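PDB 5EJJ: Ufm1-specific protease, which cleaves the peptide bond at the C-terminal glycine of the ubiquitin-like modifier UFM-1, acting as a thiol protease, and helps odorant receptors reach olfactory cilia. Local coordinates for residues V76-I81 / Q92-L97; F36-K41 / H48-Y53; A10-Y15 / R100-R105; S70-L75 / P246-D251. All coordinates share one frame; numbering follows the deposited sequence.

Contact 1 (V76-I81 / Q92-L97)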
loop_
_atom_site.group_PDB
_atom_site.type_symbol
_atom_site.label_atom_id
_atom_site.label_comp_id
_atom_site.label_asym_id
_atom_site.label_seq_id
_atom_site.Cartn_x
_atom_site.Cartn_y
_atom_site.Cartn_z
ATOM N N VAL A 76 -5.238 1.388 -22.297
ATOM C CA VAL A 76 -5.430 0.324 -23.298
ATOM C C VAL A 76 -6.848 0.327 -23.838
ATOM O O VAL A 76 -7.091 -0.257 -24.881
ATOM C CB VAL A 76 -5.079 -1.128 -22.791
ATOM C CG1 VAL A 76 -3.581 -1.345 -22.680
ATOM C CG2 VAL A 76 -5.763 -1.425 -21.473
ATOM N N GLY A 77 -7.770 0.992 -23.143
ATOM C CA GLY A 77 -9.150 1.050 -23.589
ATOM C C GLY A 77 -10.035 1.877 -22.676
ATOM O O GLY A 77 -9.563 2.488 -21.719
ATOM N N ASN A 78 -11.329 1.901 -22.976
ATOM C CA ASN A 78 -12.322 2.554 -22.117
ATOM C C ASN A 78 -13.548 1.666 -21.953
ATOM O O ASN A 78 -13.592 0.532 -22.434
ATOM C CB ASN A 78 -12.770 3.904 -22.682
ATOM C CG ASN A 78 -13.142 3.840 -24.188
ATOM O OD1 ASN A 78 -13.452 2.770 -24.744
ATOM N ND2 ASN A 78 -13.090 4.999 -24.849
ATOM N N LEU A 79 -14.562 2.183 -21.282
ATOM C CA LEU A 79 -15.692 1.334 -20.986
ATOM C C LEU A 79 -16.998 2.077 -21.161
ATOM O O LEU A 79 -17.064 3.287 -20.957
ATOM C CB LEU A 79 -15.562 0.723 -19.579
ATOM C CG LEU A 79 -15.644 1.670 -18.376
ATOM C CD1 LEU A 79 -17.061 1.777 -17.849
ATOM C CD2 LEU A 79 -14.707 1.223 -17.276
ATOM N N ASN A 80 -18.023 1.323 -21.553
ATOM C CA ASN A 80 -19.369 1.839 -21.726
ATOM C C ASN A 80 -20.363 1.069 -20.878
ATOM O O ASN A 80 -20.549 -0.128 -21.078
ATOM C CB ASN A 80 -19.786 1.713 -23.180
ATOM C CG ASN A 80 -20.919 2.632 -23.521
ATOM O OD1 ASN A 80 -21.506 3.254 -22.630
ATOM N ND2 ASN A 80 -21.235 2.738 -24.816
ATOM N N ILE A 81 -21.005 1.749 -19.939
ATOM C CA ILE A 81 -21.988 1.098 -19.080
ATOM C C ILE A 81 -23.436 1.328 -19.530
ATOM O O ILE A 81 -23.911 2.471 -19.576
ATOM C CB ILE A 81 -21.870 1.580 -17.642
ATOM C CG1 ILE A 81 -20.490 1.276 -17.079
ATOM C CG2 ILE A 81 -22.931 0.924 -16.783
ATOM C CD1 ILE A 81 -20.384 1.650 -15.607
ATOM N N GLN A 92 -7.639 0.799 -27.520
ATOM C CA GLN A 92 -7.868 -0.076 -28.655
ATOM C C GLN A 92 -9.047 -1.047 -28.448
ATOM O O GLN A 92 -9.234 -1.990 -29.222
ATOM C CB GLN A 92 -6.586 -0.819 -29.027
ATOM C CG GLN A 92 -6.178 -1.833 -28.003
ATOM C CD GLN A 92 -4.704 -1.731 -27.617
ATOM O OE1 GLN A 92 -4.362 -1.218 -26.531
ATOM N NE2 GLN A 92 -3.822 -2.232 -28.498
ATOM N N PHE A 93 -9.847 -0.810 -27.411
ATOM C CA PHE A 93 -11.116 -1.534 -27.230
ATOM C C PHE A 93 -12.064 -0.803 -26.290
ATOM O O PHE A 93 -11.671 0.165 -25.620
ATOM C CB PHE A 93 -10.899 -2.958 -26.726
ATOM C CG PHE A 93 -10.278 -3.030 -25.366
ATOM C CD1 PHE A 93 -11.047 -2.860 -24.223
ATOM C CD2 PHE A 93 -8.916 -3.278 -25.227
ATOM C CE1 PHE A 93 -10.473 -2.910 -22.980
ATOM C CE2 PHE A 93 -8.330 -3.336 -23.974
ATOM C CZ PHE A 93 -9.114 -3.150 -22.848
ATOM N N THR A 94 -13.313 -1.265 -26.241
ATOM C CA THR A 94 -14.253 -0.792 -25.219
ATOM C C THR A 94 -14.924 -1.942 -24.469
ATOM O O THR A 94 -15.479 -2.861 -25.083
ATOM C CB THR A 94 -15.326 0.158 -25.781
ATOM O OG1 THR A 94 -14.692 1.261 -26.448
ATOM C CG2 THR A 94 -16.167 0.698 -24.645
ATOM N N LEU A 95 -14.851 -1.913 -23.143
ATOM C CA LEU A 95 -15.582 -2.897 -22.359
ATOM C C LEU A 95 -17.069 -2.554 -22.434
ATOM O O LEU A 95 -17.463 -1.374 -22.320
ATOM C CB LEU A 95 -15.122 -2.923 -20.899
ATOM C CG LEU A 95 -13.681 -3.310 -20.564
ATOM C CD1 LEU A 95 -13.493 -3.253 -19.059
ATOM C CD2 LEU A 95 -13.352 -4.685 -21.090
ATOM N N GLN A 96 -17.893 -3.577 -22.644
ATOM C CA GLN A 96 -19.332 -3.380 -22.582
ATOM C C GLN A 96 -19.834 -3.840 -21.231
ATOM O O GLN A 96 -19.546 -4.951 -20.797
ATOM C CB GLN A 96 -20.019 -4.114 -23.722
ATOM C CG GLN A 96 -19.571 -3.615 -25.088
ATOM C CD GLN A 96 -19.826 -2.130 -25.270
ATOM O OE1 GLN A 96 -20.783 -1.573 -24.721
ATOM N NE2 GLN A 96 -18.964 -1.477 -26.043
ATOM N N LEU A 97 -20.551 -2.967 -20.547
ATOM C CA LEU A 97 -20.932 -3.237 -19.171
ATOM C C LEU A 97 -22.386 -2.885 -18.919
ATOM O O LEU A 97 -22.959 -2.049 -19.620
ATOM C CB LEU A 97 -20.064 -2.422 -18.215
ATOM C CG LEU A 97 -18.560 -2.649 -18.171
ATOM C CD1 LEU A 97 -17.971 -1.835 -17.024
ATOM C CD2 LEU A 97 -18.238 -4.121 -18.026
HETATM O O HOH W 1 -22.490 -0.701 -22.978
#
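Strands 76-81 and 94-97 pair in parallel at one margin of the four-stranded sheet of the MPN domain, Leu79 beside Leu95 and Ile81 beside Leu97. Asn80 N donates to Leu95 O (2.9 Å), and Asn78 O and Asn80 O receive Leu95 N and Leu97 N. Thr94 OG1 reaches Asn78 OD1 in the plane of the amide carbonyl (2.6 Å). The first torsion of Asn78 (chi1 48°) sets its amide between backbone N and carbonyl carbon, where OD1 meets Thr94 while ND2 bonds Leu88 O. A valine in place of Thr94 would probably leave Asn78 OD1 without its hydroxyl donor and the amide less firmly fixed. At its start strand 76-81 carries a classic beta bulge, with Val76 and Gly77 both facing Val37. The Phe93 ring lies flat over Gly77, whose CA stands 4.2 Å from the ring centroid, a CH-pi contact. On the leucine face, Leu79 CD1 meets Leu97 CD1 at 3.8 Å. On the face of Asn80 and Gln96, a water donates to Asn80 O and Gln96 OE1.

Contact 2 (F36-K41 / H48-Y53)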
loop_
_atom_site.group_PDB
_atom_site.type_symbol
_atom_site.label_atom_id
_atom_site.label_comp_id
_atom_site.label_asym_id
_atom_site.label_seq_id
_atom_site.Cartn_x
_atom_site.Cartn_y
_atom_site.Cartn_z
ATOM N N PHE A 36 -11.925 4.650 -17.698
ATOM C CA PHE A 36 -10.727 4.259 -18.446
ATOM C C PHE A 36 -10.158 2.895 -18.022
ATOM O O PHE A 36 -10.298 2.478 -16.867
ATOM C CB PHE A 36 -9.647 5.337 -18.340
ATOM C CG PHE A 36 -10.185 6.724 -18.402
ATOM C CD1 PHE A 36 -10.389 7.450 -17.234
ATOM C CD2 PHE A 36 -10.509 7.303 -19.623
ATOM C CE1 PHE A 36 -10.886 8.743 -17.283
ATOM C CE2 PHE A 36 -11.011 8.590 -19.685
ATOM C CZ PHE A 36 -11.198 9.315 -18.512
ATOM N N VAL A 37 -9.506 2.223 -18.971
ATOM C CA VAL A 37 -8.926 0.901 -18.755
ATOM C C VAL A 37 -7.408 0.919 -18.997
ATOM O O VAL A 37 -6.937 1.208 -20.098
ATOM C CB VAL A 37 -9.620 -0.150 -19.653
ATOM C CG1 VAL A 37 -9.076 -1.531 -19.419
ATOM C CG2 VAL A 37 -11.091 -0.129 -19.403
ATOM N N PHE A 38 -6.649 0.628 -17.948
ATOM C CA PHE A 38 -5.206 0.756 -17.987
ATOM C C PHE A 38 -4.597 -0.626 -17.874
ATOM O O PHE A 38 -5.151 -1.496 -17.206
ATOM C CB PHE A 38 -4.735 1.625 -16.839
ATOM C CG PHE A 38 -5.142 3.057 -16.954
ATOM C CD1 PHE A 38 -4.437 3.925 -17.775
ATOM C CD2 PHE A 38 -6.211 3.547 -16.227
ATOM C CE1 PHE A 38 -4.795 5.272 -17.880
ATOM C CE2 PHE A 38 -6.582 4.878 -16.316
ATOM C CZ PHE A 38 -5.873 5.753 -17.145
ATOM N N GLY A 39 -3.460 -0.844 -18.529
ATOM C CA GLY A 39 -2.930 -2.185 -18.582
ATOM C C GLY A 39 -1.585 -2.308 -19.238
ATOM O O GLY A 39 -1.000 -1.317 -19.683
ATOM N N ARG A 40 -1.090 -3.541 -19.274
ATOM C CA ARG A 40 0.158 -3.869 -19.926
ATOM C C ARG A 40 -0.126 -4.275 -21.381
ATOM O O ARG A 40 -0.474 -5.423 -21.670
ATOM C CB ARG A 40 0.859 -4.980 -19.153
ATOM C CG ARG A 40 1.202 -4.605 -17.715
ATOM C CD ARG A 40 1.750 -5.793 -16.902
ATOM N NE ARG A 40 2.115 -5.368 -15.551
ATOM C CZ ARG A 40 1.899 -6.077 -14.448
ATOM N NH1 ARG A 40 1.311 -7.261 -14.525
ATOM N NH2 ARG A 40 2.285 -5.604 -13.268
ATOM N N LYS A 41 0.016 -3.308 -22.286
ATOM C CA LYS A 41 -0.408 -3.425 -23.680
ATOM C C LYS A 41 0.211 -4.576 -24.434
ATOM O O LYS A 41 -0.442 -5.187 -25.255
ATOM C CB LYS A 41 -0.114 -2.128 -24.428
ATOM C CG LYS A 41 -0.800 -1.994 -25.773
ATOM C CD LYS A 41 -0.989 -0.517 -26.065
ATOM C CE LYS A 41 -0.966 -0.178 -27.547
ATOM N NZ LYS A 41 -0.474 1.238 -27.705
ATOM N N HIS A 48 -5.763 -2.006 -14.262
ATOM C CA HIS A 48 -6.604 -1.059 -13.521
ATOM C C HIS A 48 -7.823 -0.661 -14.335
ATOM O O HIS A 48 -7.688 -0.131 -15.430
ATOM C CB HIS A 48 -5.856 0.234 -13.209
ATOM C CG HIS A 48 -4.638 0.061 -12.356
ATOM N ND1 HIS A 48 -4.701 -0.329 -11.036
ATOM C CD2 HIS A 48 -3.327 0.265 -12.628
ATOM C CE1 HIS A 48 -3.477 -0.387 -10.538
ATOM N NE2 HIS A 48 -2.624 -0.029 -11.483
ATOM N N VAL A 49 -9.017 -0.899 -13.808
ATOM C CA VAL A 49 -10.203 -0.346 -14.426
ATOM C C VAL A 49 -10.698 0.814 -13.573
ATOM O O VAL A 49 -11.097 0.638 -12.425
ATOM C CB VAL A 49 -11.277 -1.401 -14.612
ATOM C CG1 VAL A 49 -12.502 -0.772 -15.224
ATOM C CG2 VAL A 49 -10.757 -2.502 -15.510
ATOM N N LEU A 50 -10.632 2.021 -14.115
ATOM C CA LEU A 50 -11.020 3.182 -13.324
ATOM C C LEU A 50 -12.330 3.813 -13.791
ATOM O O LEU A 50 -12.441 4.286 -14.923
ATOM C CB LEU A 50 -9.897 4.199 -13.273
ATOM C CG LEU A 50 -8.688 3.682 -12.496
ATOM C CD1 LEU A 50 -7.520 4.688 -12.548
ATOM C CD2 LEU A 50 -9.069 3.315 -11.046
ATOM N N PHE A 51 -13.327 3.796 -12.908
ATOM C CA PHE A 51 -14.637 4.347 -13.218
ATOM C C PHE A 51 -14.705 5.836 -12.870
ATOM O O PHE A 51 -14.029 6.310 -11.942
ATOM C CB PHE A 51 -15.720 3.570 -12.467
ATOM C CG PHE A 51 -15.853 2.153 -12.905
ATOM C CD1 PHE A 51 -15.204 1.143 -12.224
ATOM C CD2 PHE A 51 -16.614 1.824 -14.008
ATOM C CE1 PHE A 51 -15.321 -0.184 -12.632
ATOM C CE2 PHE A 51 -16.729 0.494 -14.434
ATOM C CZ PHE A 51 -16.081 -0.507 -13.747
ATOM N N ALA A 52 -15.530 6.566 -13.617
ATOM C CA ALA A 52 -15.722 7.997 -13.394
ATOM C C ALA A 52 -17.075 8.486 -13.915
ATOM O O ALA A 52 -17.563 8.012 -14.957
ATOM C CB ALA A 52 -14.614 8.782 -14.054
ATOM N N TYR A 53 -17.669 9.439 -13.187
ATOM C CA TYR A 53 -18.849 10.157 -13.659
ATOM C C TYR A 53 -18.454 11.074 -14.819
ATOM O O TYR A 53 -17.282 11.413 -14.973
ATOM C CB TYR A 53 -19.464 10.973 -12.531
ATOM C CG TYR A 53 -19.978 10.156 -11.367
ATOM C CD1 TYR A 53 -19.172 9.890 -10.278
ATOM C CD2 TYR A 53 -21.277 9.665 -11.350
ATOM C CE1 TYR A 53 -19.642 9.157 -9.197
ATOM C CE2 TYR A 53 -21.755 8.926 -10.278
ATOM C CZ TYR A 53 -20.932 8.679 -9.200
ATOM O OH TYR A 53 -21.393 7.950 -8.117
#
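Phe38 lies beside His48 in the antiparallel hairpin of strands 33-40 and 45-53, and its side chain leans along the partner strand toward Leu50. CB rests against His48 CB at 4.0 Å and near the His48 carbonyl. With CG anti to the carbonyl carbon (chi1 -68°), the ring turns back beside its own backbone N; His48 O then sits at the ring edge, near its plane, 4.0 Å from CD2. Further out, CE2 meets Leu50 CD1 at 3.9 Å, the two side chains crossing at about a right angle. Through their backbones, Phe38 and His48 form a hydrogen-bonded pair, Phe38 N to His48 O 2.8 Å and His48 N to Phe38 O 3.0 Å. Phe36 and Leu50 make a second such pair. Between them Val37 and Val49, a non-hydrogen-bonded pair, turn to the other face, with Val37 CG1 4.4 Å from Val49 CG2. Leu65 of helix 59-68 covers Phe36, Phe38 and Leu50; Met11 of helix 8-19 packs on Val49, and strand 74-81 continues the sheet beyond strand 33-40.

Contact 3 (A10-Y15 / R100-R105)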
loop_
_atom_site.group_PDB
_atom_site.type_symbol
_atom_site.label_atom_id
_atom_site.label_comp_id
_atom_site.label_asym_id
_atom_site.label_seq_id
_atom_site.Cartn_x
_atom_site.Cartn_y
_atom_site.Cartn_z
ATOM N N ALA A 10 -11.758 -7.494 -9.294
ATOM C CA ALA A 10 -11.063 -6.250 -8.974
ATOM C C ALA A 10 -11.828 -5.078 -9.585
ATOM O O ALA A 10 -12.138 -4.102 -8.896
ATOM C CB ALA A 10 -9.669 -6.314 -9.473
ATOM N N MET A 11 -12.172 -5.215 -10.870
ATOM C CA MET A 11 -13.005 -4.244 -11.588
ATOM C C MET A 11 -14.308 -3.935 -10.874
ATOM O O MET A 11 -14.580 -2.774 -10.612
ATOM C CB MET A 11 -13.320 -4.734 -12.993
ATOM C CG MET A 11 -14.260 -3.808 -13.759
ATOM S SD MET A 11 -14.639 -4.366 -15.452
ATOM C CE MET A 11 -15.455 -5.931 -15.147
ATOM N N PHE A 12 -15.106 -4.970 -10.570
ATOM C CA PHE A 12 -16.381 -4.824 -9.859
ATOM C C PHE A 12 -16.202 -4.054 -8.568
ATOM O O PHE A 12 -16.974 -3.143 -8.247
ATOM C CB PHE A 12 -16.976 -6.188 -9.511
ATOM C CG PHE A 12 -17.363 -7.003 -10.702
ATOM C CD1 PHE A 12 -17.840 -6.384 -11.856
ATOM C CD2 PHE A 12 -17.231 -8.377 -10.685
ATOM C CE1 PHE A 12 -18.181 -7.123 -12.977
ATOM C CE2 PHE A 12 -17.569 -9.123 -11.799
ATOM C CZ PHE A 12 -18.047 -8.490 -12.950
ATOM N N GLN A 13 -15.178 -4.430 -7.818
ATOM C CA GLN A 13 -14.877 -3.744 -6.580
ATOM C C GLN A 13 -14.554 -2.271 -6.805
ATOM O O GLN A 13 -14.788 -1.441 -5.938
ATOM C CB GLN A 13 -13.700 -4.406 -5.896
ATOM C CG GLN A 13 -13.363 -3.761 -4.592
ATOM C CD GLN A 13 -14.487 -3.908 -3.623
ATOM O OE1 GLN A 13 -15.152 -4.947 -3.591
ATOM N NE2 GLN A 13 -14.727 -2.873 -2.828
ATOM N N ASN A 14 -13.989 -1.931 -7.955
ATOM C CA ASN A 14 -13.689 -0.535 -8.193
ATOM C C ASN A 14 -14.969 0.245 -8.402
ATOM O O ASN A 14 -15.142 1.312 -7.818
ATOM C CB ASN A 14 -12.754 -0.367 -9.374
ATOM C CG ASN A 14 -11.288 -0.397 -8.977
ATOM O OD1 ASN A 14 -10.930 -0.519 -7.799
ATOM N ND2 ASN A 14 -10.423 -0.289 -9.977
ATOM N N TYR A 15 -15.867 -0.299 -9.223
ATOM C CA TYR A 15 -17.200 0.276 -9.419
ATOM C C TYR A 15 -17.909 0.416 -8.090
ATOM O O TYR A 15 -18.572 1.423 -7.818
ATOM C CB TYR A 15 -18.053 -0.608 -10.303
ATOM C CG TYR A 15 -19.418 -0.021 -10.578
ATOM C CD1 TYR A 15 -20.480 -0.260 -9.722
ATOM C CD2 TYR A 15 -19.647 0.762 -11.712
ATOM C CE1 TYR A 15 -21.737 0.270 -9.969
ATOM C CE2 TYR A 15 -20.899 1.298 -11.976
ATOM C CZ TYR A 15 -21.950 1.052 -11.094
ATOM O OH TYR A 15 -23.212 1.582 -11.339
ATOM N N ARG A 100 -26.508 -4.104 -13.992
ATOM C CA ARG A 100 -26.909 -5.393 -13.446
ATOM C C ARG A 100 -25.622 -6.128 -13.117
ATOM O O ARG A 100 -25.351 -6.458 -11.958
ATOM C CB ARG A 100 -27.716 -6.193 -14.490
ATOM C CG ARG A 100 -28.798 -7.133 -13.926
ATOM C CD ARG A 100 -28.745 -8.550 -14.535
ATOM N NE ARG A 100 -28.786 -8.568 -16.007
ATOM C CZ ARG A 100 -28.827 -9.675 -16.767
ATOM N NH1 ARG A 100 -28.848 -10.886 -16.210
ATOM N NH2 ARG A 100 -28.854 -9.580 -18.099
ATOM N N MET A 101 -24.832 -6.346 -14.167
ATOM C CA MET A 101 -23.571 -7.070 -14.111
ATOM C C MET A 101 -22.678 -6.558 -12.996
ATOM O O MET A 101 -22.145 -7.332 -12.191
ATOM C CB MET A 101 -22.869 -6.902 -15.452
ATOM C CG MET A 101 -21.445 -7.384 -15.515
ATOM S SD MET A 101 -20.600 -6.510 -16.841
ATOM C CE MET A 101 -21.612 -6.933 -18.257
ATOM N N LEU A 102 -22.538 -5.238 -12.951
ATOM C CA LEU A 102 -21.679 -4.584 -11.981
ATOM C C LEU A 102 -22.131 -4.797 -10.540
ATOM O O LEU A 102 -21.342 -5.190 -9.679
ATOM C CB LEU A 102 -21.591 -3.087 -12.290
ATOM C CG LEU A 102 -20.356 -2.577 -13.046
ATOM C CD1 LEU A 102 -19.483 -3.725 -13.548
ATOM C CD2 LEU A 102 -20.747 -1.663 -14.197
ATOM N N GLU A 103 -23.402 -4.531 -10.269
ATOM C CA GLU A 103 -23.875 -4.582 -8.898
ATOM C C GLU A 103 -24.008 -6.030 -8.405
ATOM O O GLU A 103 -23.719 -6.327 -7.250
ATOM C CB GLU A 103 -25.137 -3.729 -8.740
ATOM C CG GLU A 103 -24.819 -2.228 -8.952
ATOM C CD GLU A 103 -26.036 -1.284 -8.901
ATOM O OE1 GLU A 103 -27.168 -1.761 -8.640
ATOM O OE2 GLU A 103 -25.847 -0.054 -9.124
ATOM N N ASN A 104 -24.374 -6.939 -9.301
ATOM C CA ASN A 104 -24.418 -8.368 -8.970
ATOM C C ASN A 104 -23.047 -9.029 -8.959
ATOM O O ASN A 104 -22.876 -10.093 -8.359
ATOM C CB ASN A 104 -25.312 -9.122 -9.961
ATOM C CG ASN A 104 -26.765 -8.692 -9.879
ATOM O OD1 ASN A 104 -27.274 -8.368 -8.795
ATOM N ND2 ASN A 104 -27.441 -8.671 -11.033
ATOM N N ARG A 105 -22.096 -8.393 -9.644
ATOM C CA ARG A 105 -20.749 -8.913 -9.827
ATOM C C ARG A 105 -20.764 -10.253 -10.549
ATOM O O ARG A 105 -20.276 -11.256 -10.034
ATOM C CB ARG A 105 -19.987 -9.012 -8.501
ATOM C CG ARG A 105 -20.032 -7.749 -7.682
ATOM C CD ARG A 105 -19.008 -7.760 -6.561
ATOM N NE ARG A 105 -19.193 -6.618 -5.662
ATOM C CZ ARG A 105 -18.263 -6.146 -4.828
ATOM N NH1 ARG A 105 -17.057 -6.709 -4.786
ATOM N NH2 ARG A 105 -18.532 -5.097 -4.046
#
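Phe12 and Tyr15, one turn apart on helix 8-19, receive Leu102 of helix 99-104 and Arg105 just beyond its end. Arg105 CA lies over one face of the Phe12 ring, 3.8 Å from its centroid in a CH-pi contact, while Leu102 CD1 comes in at the ring edge, 3.6 Å from Phe12 CD1. Leu102 CG sits over the Tyr15 face, 3.8 Å from the ring centroid, and its other branch, CD2, also lies over that ring. Met101 CG touches Phe12 CE1 at 4.1 Å. An alanine at Phe12 would strip the ring from Arg105 CA and Leu102 CD1, and is likely to open a gap between the helices. The extended Arg105 chain runs antiparallel to the Phe12 side chain, its CG and CD against Phe12 CB, and NH1 bonds Gln13 OE1 at 2.9 Å, tilted from the amide plane; NH2 adds a weak second bond. A chi1 of -179° carries the Gln13 chain away from its own N, and the bend at chi2 brings OE1 to the guanidinium. Further out, Phe51 meets the Tyr15 ring edge-to-face, and Ile81 packs on both Tyr15 and Leu102. The segment axes cross at 94°, 9.1 Å apart. Arg105, with positive phi, is the C-prime residue of a Schellman motif, its N pairing weakly with Leu102 O: a helix C-terminus packed almost perpendicularly on a second helix, against the MPN sheet.

Contact 4 (S70-L75 / P246-D251)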
loop_
_atom_site.group_PDB
_atom_site.type_symbol
_atom_site.label_atom_id
_atom_site.label_comp_id
_atom_site.label_asym_id
_atom_site.label_seq_id
_atom_site.Cartn_x
_atom_site.Cartn_y
_atom_site.Cartn_z
ATOM N N SER A 70 2.187 2.894 -12.632
ATOM C CA SER A 70 3.539 2.425 -12.898
ATOM C C SER A 70 3.844 2.463 -14.363
ATOM O O SER A 70 2.976 2.230 -15.192
ATOM C CB SER A 70 3.753 1.011 -12.388
ATOM O OG SER A 70 4.106 1.023 -11.022
ATOM N N ALA A 71 5.115 2.722 -14.650
ATOM C CA ALA A 71 5.592 3.080 -15.976
ATOM C C ALA A 71 5.315 2.032 -17.046
ATOM O O ALA A 71 5.208 2.380 -18.222
ATOM C CB ALA A 71 7.055 3.410 -15.922
ATOM N N ASP A 72 5.176 0.764 -16.657
ATOM C CA ASP A 72 4.890 -0.281 -17.638
ATOM C C ASP A 72 3.415 -0.349 -18.057
ATOM O O ASP A 72 3.032 -1.136 -18.916
ATOM C CB ASP A 72 5.348 -1.631 -17.117
ATOM C CG ASP A 72 4.488 -2.142 -15.982
ATOM O OD1 ASP A 72 4.331 -1.440 -14.953
ATOM O OD2 ASP A 72 3.952 -3.257 -16.121
ATOM N N ILE A 73 2.596 0.495 -17.454
ATOM C CA ILE A 73 1.164 0.456 -17.636
ATOM C C ILE A 73 0.689 1.687 -18.386
ATOM O O ILE A 73 1.114 2.798 -18.112
ATOM C CB ILE A 73 0.509 0.405 -16.268
ATOM C CG1 ILE A 73 0.839 -0.926 -15.620
ATOM C CG2 ILE A 73 -0.985 0.597 -16.351
ATOM C CD1 ILE A 73 0.027 -1.214 -14.409
ATOM N N GLU A 74 -0.197 1.497 -19.349
ATOM C CA GLU A 74 -0.752 2.634 -20.065
ATOM C C GLU A 74 -2.227 2.430 -20.358
ATOM O O GLU A 74 -2.785 1.367 -20.108
ATOM C CB GLU A 74 -0.020 2.799 -21.381
ATOM C CG GLU A 74 -0.275 1.672 -22.324
ATOM C CD GLU A 74 0.759 1.617 -23.417
ATOM O OE1 GLU A 74 1.688 0.772 -23.324
ATOM O OE2 GLU A 74 0.652 2.428 -24.371
ATOM N N LEU A 75 -2.847 3.467 -20.892
ATOM C CA LEU A 75 -4.208 3.405 -21.404
ATOM C C LEU A 75 -4.338 2.346 -22.484
ATOM O O LEU A 75 -3.631 2.394 -23.477
ATOM C CB LEU A 75 -4.520 4.764 -22.017
ATOM C CG LEU A 75 -5.951 5.210 -22.215
ATOM C CD1 LEU A 75 -6.316 4.835 -23.599
ATOM C CD2 LEU A 75 -6.830 4.529 -21.172
ATOM N N PRO A 246 9.140 -0.518 -12.104
ATOM C CA PRO A 246 9.225 -1.969 -11.949
ATOM C C PRO A 246 10.379 -2.654 -12.676
ATOM O O PRO A 246 10.634 -2.381 -13.838
ATOM C CB PRO A 246 7.892 -2.454 -12.520
ATOM C CG PRO A 246 7.429 -1.371 -13.352
ATOM C CD PRO A 246 7.857 -0.129 -12.696
ATOM N N ALA A 247 11.054 -3.549 -11.953
ATOM C CA ALA A 247 12.025 -4.505 -12.490
ATOM C C ALA A 247 11.353 -5.871 -12.603
ATOM O O ALA A 247 11.134 -6.541 -11.584
ATOM C CB ALA A 247 13.181 -4.615 -11.536
ATOM N N PHE A 248 11.003 -6.288 -13.814
ATOM C CA PHE A 248 10.345 -7.580 -13.975
ATOM C C PHE A 248 11.380 -8.642 -14.315
ATOM O O PHE A 248 12.351 -8.367 -15.024
ATOM C CB PHE A 248 9.268 -7.522 -15.059
ATOM C CG PHE A 248 8.102 -6.658 -14.705
ATOM C CD1 PHE A 248 7.236 -7.030 -13.690
ATOM C CD2 PHE A 248 7.868 -5.478 -15.383
ATOM C CE1 PHE A 248 6.158 -6.249 -13.355
ATOM C CE2 PHE A 248 6.796 -4.680 -15.051
ATOM C CZ PHE A 248 5.936 -5.066 -14.034
ATOM N N PHE A 249 11.187 -9.848 -13.788
ATOM C CA PHE A 249 12.098 -10.941 -14.083
ATOM C C PHE A 249 12.105 -11.194 -15.587
ATOM O O PHE A 249 11.048 -11.366 -16.205
ATOM C CB PHE A 249 11.695 -12.197 -13.316
ATOM C CG PHE A 249 12.489 -13.426 -13.689
ATOM C CD1 PHE A 249 13.663 -13.750 -13.009
ATOM C CD2 PHE A 249 12.053 -14.271 -14.699
ATOM C CE1 PHE A 249 14.392 -14.884 -13.347
ATOM C CE2 PHE A 249 12.771 -15.388 -15.035
ATOM C CZ PHE A 249 13.945 -15.698 -14.360
ATOM N N GLY A 250 13.299 -11.162 -16.171
ATOM C CA GLY A 250 13.479 -11.514 -17.558
ATOM C C GLY A 250 13.690 -10.368 -18.521
ATOM O O GLY A 250 13.862 -10.615 -19.713
ATOM N N ASP A 251 13.675 -9.120 -18.057
ATOM C CA ASP A 251 13.895 -8.014 -19.015
ATOM C C ASP A 251 15.328 -7.491 -19.096
ATOM O O ASP A 251 16.106 -7.618 -18.150
ATOM C CB ASP A 251 12.858 -6.870 -18.931
ATOM C CG ASP A 251 12.614 -6.385 -17.514
ATOM O OD1 ASP A 251 11.519 -5.834 -17.273
ATOM O OD2 ASP A 251 13.494 -6.548 -16.641
#
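The Asp72 carboxylate and the Phe248 ring stand 59° apart in plane. Asp72 CB lies at the ring edge, in its plane, 4.0 Å from Phe248 CE2. OD2 approaches the ring obliquely, 3.4 Å from Phe248 CE2 and equally near CZ. The other oxygen, OD1, turns to the proline ring, 3.5 Å from Pro246 CG. Chi1 of 71° tucks Asp72 CG between its backbone N and carbonyl carbon, and from there the carboxylate reaches both rings. Asp72 occupies the third position of a type I turn from Ser70 to Ile73, closed by Ile73 N to Ser70 O at 2.9 Å. On the other segment, Phe248 opens a type II turn to Asp251. Only 154 Å² is buried between the segments, which join the MPN range to the UfSP2 N-terminal family region, at the end of strand 235-247. The polar ends look elsewhere: Asp72 OD2 forms a salt bridge with Arg40, Ser70 OG bonds His303, and Arg259 binds Pro246 O and Asp251. Asp72 OD2 thus pairs with Arg40 while the same carboxylate meets carbons of Pro246 and Phe248 and the side chain touches Arg259. The nearby Arg40, and perhaps Arg259, would probably favour the charged carboxylate.

How the contacts relate
Contacts 1, 2 and 3 help to build the MPN domain, and contact 4 ties it to the UfSP2 N-terminal family region. Contacts 1 and 2, centres about 9 Å apart, share a sheet ordered 45-53, 33-40, 74-81, 94-97; backbone bonds between Val37 and Val76-Gly77 join them. Contact 3 lies about 14 Å from each centre, on the face where Met11 packs on Val49 and Leu95. Along the chain, contacts 2 and 1 come in series, both nested within the loop closed by contact 3; contact 4's loop also encloses contact 1 and crosses contact 3's. Contact 4 lies at the turn leading into strand 74-81, about 27 Å centre to centre from contact 3, linked to contact 2 by Arg40 and Asp72. All lie away from the active site.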